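Local coordinates for DNA excision repair protein ERCC-6-like (Homo sapiens, PDB 5JNO) that senses tension on catenated DNA during anaphase as an ATP-dependent DNA translocase of the SNF2 family, this piece being its N-terminal TPR region, at residues K33-A38 against E45-R50. Residues are numbered along the deposited sequence; the frame is centred on the assembly and turned at random.
Sequences KLFNLA and EKVLSR
In the N-terminal TPR of this translocase, the second helix of the hairpin, 28-41, is flanked by the short helix 45-48 that follows it, and Phe35, Val47 and Arg50 make the join. It illustrates how one residue can meet two unlike partners, the arginine with its ring and the valine with its backbone carbonyl and CB. Arg50 CD sits over a face of the Phe35 ring near its border, 4.2 Å from Phe35 CE2, and Phe35 CZ in turn lies over a face of the guanidinium, toward its rim. The two planes are only 18° apart, so the contact is nearly parallel but marginal in overlap. Phe35 CZ is 3.9 Å from Arg50 NE and 4.0 Å from Arg50 CZ. A bend at chi2 turns the arginine chain back along its own segment, bringing a face of the guanidinium against the end of the ring, at Phe35 CZ. There Arg50 NH1 also makes a short but weak, strongly bent hydrogen bond to Lys46 O, with an N-H...O angle of 119°, which can hold the guanidinium only loosely toward helix 45-48.

Val47 supplies the apolar half. With CG1 anti to the backbone N (chi1 159°), this methyl reaches helix 28-41, resting 3.4 Å from Phe35 O and 4.3 Å from Phe35 CB. The backbones come closest at this pair, their CA atoms 6.3 Å apart.

Both buried residues continue into the first helix: Phe35 touches Ala19 and Val47 touches Tyr12, so helix 6-25 packs against the junction between helices 28-41 and 45-48, and the three helices share one small core.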
ATOM      1  N   LYS B  33      -2.026  17.852  -9.132  1.00 59.13           N
ATOM      2  CA  LYS B  33      -1.158  17.211 -10.102  1.00 65.16           C
ATOM      3  C   LYS B  33      -0.527  15.931  -9.493  1.00 61.16           C
ATOM      4  O   LYS B  33      -0.579  14.873 -10.114  1.00 58.54           O
ATOM      5  CB  LYS B  33      -0.070  18.178 -10.542  1.00 74.20           C
ATOM      6  CG  LYS B  33       0.943  17.609 -11.527  1.00 83.44           C
ATOM      7  CD  LYS B  33       2.109  18.579 -11.725  1.00 93.30           C
ATOM      8  CE  LYS B  33       3.418  17.858 -12.024  1.00 95.97           C
ATOM      9  NZ  LYS B  33       4.562  18.760 -11.742  1.00101.28           N
ATOM     10  N   LEU B  34       0.041  16.040  -8.294  1.00 56.73           N
ATOM     11  CA  LEU B  34       0.740  14.900  -7.659  1.00 58.00           C
ATOM     12  C   LEU B  34      -0.186  13.734  -7.263  1.00 56.64           C
ATOM     13  O   LEU B  34       0.091  12.573  -7.622  1.00 55.02           O
ATOM     14  CB  LEU B  34       1.552  15.357  -6.451  1.00 57.48           C
ATOM     15  CG  LEU B  34       2.732  16.272  -6.774  1.00 60.02           C
ATOM     16  CD1 LEU B  34       3.283  16.860  -5.486  1.00 63.30           C
ATOM     17  CD2 LEU B  34       3.827  15.540  -7.534  1.00 63.39           C
ATOM     18  N   PHE B  35      -1.289  14.027  -6.569  1.00 52.29           N
ATOM     19  CA  PHE B  35      -2.303  13.002  -6.333  1.00 51.70           C
ATOM     20  C   PHE B  35      -2.747  12.304  -7.618  1.00 56.10           C
ATOM     21  O   PHE B  35      -3.009  11.113  -7.598  1.00 59.03           O
ATOM     22  CB  PHE B  35      -3.529  13.529  -5.585  1.00 51.63           C
ATOM     23  CG  PHE B  35      -3.298  13.762  -4.114  1.00 52.30           C
ATOM     24  CD1 PHE B  35      -2.816  12.735  -3.279  1.00 52.97           C
ATOM     25  CD2 PHE B  35      -3.622  14.995  -3.527  1.00 51.86           C
ATOM     26  CE1 PHE B  35      -2.625  12.962  -1.911  1.00 53.09           C
ATOM     27  CE2 PHE B  35      -3.429  15.225  -2.162  1.00 51.31           C
ATOM     28  CZ  PHE B  35      -2.934  14.212  -1.352  1.00 54.50           C
ATOM     29  N   ASN B  36      -2.831  13.018  -8.733  1.00 54.75           N
ATOM     30  CA  ASN B  36      -3.217  12.369  -9.990  1.00 56.31           C
ATOM     31  C   ASN B  36      -2.184  11.438 -10.557  1.00 54.71           C
ATOM     32  O   ASN B  36      -2.542  10.423 -11.139  1.00 57.13           O
ATOM     33  CB  ASN B  36      -3.586  13.407 -11.049  1.00 60.95           C
ATOM     34  CG  ASN B  36      -5.029  13.805 -10.948  1.00 62.93           C
ATOM     35  OD1 ASN B  36      -5.915  13.000 -11.241  1.00 62.80           O
ATOM     36  ND2 ASN B  36      -5.281  15.018 -10.491  1.00 64.32           N
ATOM     37  N   LEU B  37      -0.915  11.812 -10.439  1.00 53.81           N
ATOM     38  CA  LEU B  37       0.190  10.945 -10.851  1.00 57.53           C
ATOM     39  C   LEU B  37       0.238   9.659  -9.987  1.00 54.96           C
ATOM     40  O   LEU B  37       0.505   8.570 -10.503  1.00 57.70           O
ATOM     41  CB  LEU B  37       1.521  11.697 -10.774  1.00 57.36           C
ATOM     42  CG  LEU B  37       1.658  12.852 -11.758  1.00 60.55           C
ATOM     43  CD1 LEU B  37       2.852  13.726 -11.407  1.00 61.55           C
ATOM     44  CD2 LEU B  37       1.761  12.343 -13.187  1.00 62.86           C
ATOM     45  N   ALA B  38      -0.067   9.799  -8.699  1.00 53.36           N
ATOM     46  CA  ALA B  38      -0.282   8.657  -7.803  1.00 52.13           C
ATOM     47  C   ALA B  38      -1.459   7.754  -8.215  1.00 54.63           C
ATOM     48  O   ALA B  38      -1.318   6.530  -8.306  1.00 55.36           O
ATOM     49  CB  ALA B  38      -0.470   9.144  -6.375  1.00 51.37           C
ATOM     50  N   GLU B  45      -9.439   4.631  -3.094  1.00 72.99           N
ATOM     51  CA  GLU B  45     -10.399   5.510  -2.457  1.00 79.68           C
ATOM     52  C   GLU B  45      -9.775   6.729  -1.778  1.00 78.44           C
ATOM     53  O   GLU B  45     -10.256   7.844  -1.985  1.00 73.25           O
ATOM     54  CB  GLU B  45     -11.253   4.704  -1.454  1.00 93.16           C
ATOM     55  CG  GLU B  45     -12.145   5.491  -0.486  1.00104.80           C
ATOM     56  CD  GLU B  45     -12.987   6.583  -1.148  1.00118.75           C
ATOM     57  OE1 GLU B  45     -13.178   6.567  -2.384  1.00132.24           O
ATOM     58  OE2 GLU B  45     -13.466   7.482  -0.423  1.00132.01           O
ATOM     59  N   LYS B  46      -8.722   6.528  -0.985  1.00 75.16           N
ATOM     60  CA  LYS B  46      -8.141   7.632  -0.216  1.00 80.14           C
ATOM     61  C   LYS B  46      -7.535   8.744  -1.084  1.00 75.79           C
ATOM     62  O   LYS B  46      -7.729   9.914  -0.779  1.00 73.51           O
ATOM     63  CB  LYS B  46      -7.138   7.127   0.830  1.00 86.80           C
ATOM     64  CG  LYS B  46      -7.782   6.335   1.978  1.00103.91           C
ATOM     65  CD  LYS B  46      -8.913   7.097   2.683  1.00108.84           C
ATOM     66  CE  LYS B  46      -9.267   6.488   4.034  1.00114.80           C
ATOM     67  NZ  LYS B  46      -8.316   6.885   5.108  1.00112.65           N
ATOM     68  N   VAL B  47      -6.860   8.375  -2.172  1.00 70.26           N
ATOM     69  CA  VAL B  47      -6.262   9.327  -3.082  1.00 67.09           C
ATOM     70  C   VAL B  47      -7.338   9.999  -3.929  1.00 71.32           C
ATOM     71  O   VAL B  47      -7.370  11.223  -4.003  1.00 66.26           O
ATOM     72  CB  VAL B  47      -5.196   8.679  -3.980  1.00 68.21           C
ATOM     73  CG1 VAL B  47      -4.930   9.501  -5.245  1.00 68.92           C
ATOM     74  CG2 VAL B  47      -3.915   8.500  -3.189  1.00 68.63           C
ATOM     75  N   LEU B  48      -8.201   9.209  -4.569  1.00 73.07           N
ATOM     76  CA  LEU B  48      -9.323   9.752  -5.348  1.00 75.08           C
ATOM     77  C   LEU B  48     -10.131  10.703  -4.487  1.00 77.80           C
ATOM     78  O   LEU B  48     -10.674  11.692  -4.981  1.00 74.63           O
ATOM     79  CB  LEU B  48     -10.231   8.638  -5.881  1.00 82.40           C
ATOM     80  CG  LEU B  48     -11.510   9.057  -6.645  1.00 94.33           C
ATOM     81  CD1 LEU B  48     -11.756   8.133  -7.837  1.00 96.82           C
ATOM     82  CD2 LEU B  48     -12.762   9.130  -5.759  1.00 95.69           C
ATOM     83  N   SER B  49     -10.188  10.407  -3.193  1.00 79.00           N
ATOM     84  CA  SER B  49     -10.822  11.278  -2.230  1.00 80.32           C
ATOM     85  C   SER B  49     -10.209  12.687  -2.157  1.00 80.32           C
ATOM     86  O   SER B  49     -10.665  13.486  -1.353  1.00 82.24           O
ATOM     87  CB  SER B  49     -10.868  10.599  -0.854  1.00 82.24           C
ATOM     88  OG  SER B  49     -11.299  11.476   0.161  1.00 85.44           O
ATOM     89  N   ARG B  50      -9.215  13.006  -2.997  1.00 83.31           N
ATOM     90  CA  ARG B  50      -9.016  14.397  -3.486  1.00 85.29           C
ATOM     91  C   ARG B  50      -8.844  14.405  -5.026  1.00 82.00           C
ATOM     92  O   ARG B  50      -7.771  14.025  -5.489  1.00 70.65           O
ATOM     93  CB  ARG B  50      -7.817  15.079  -2.825  1.00 83.49           C
ATOM     94  CG  ARG B  50      -7.639  14.788  -1.336  1.00 90.44           C
ATOM     95  CD  ARG B  50      -7.043  13.412  -1.028  1.00 74.94           C
ATOM     96  NE  ARG B  50      -6.345  13.410   0.262  1.00 84.10           N
ATOM     97  CZ  ARG B  50      -5.734  12.355   0.823  1.00 91.45           C
ATOM     98  NH1 ARG B  50      -5.728  11.167   0.224  1.00101.05           N
ATOM     99  NH2 ARG B  50      -5.123  12.480   2.006  1.00 91.40           N
TER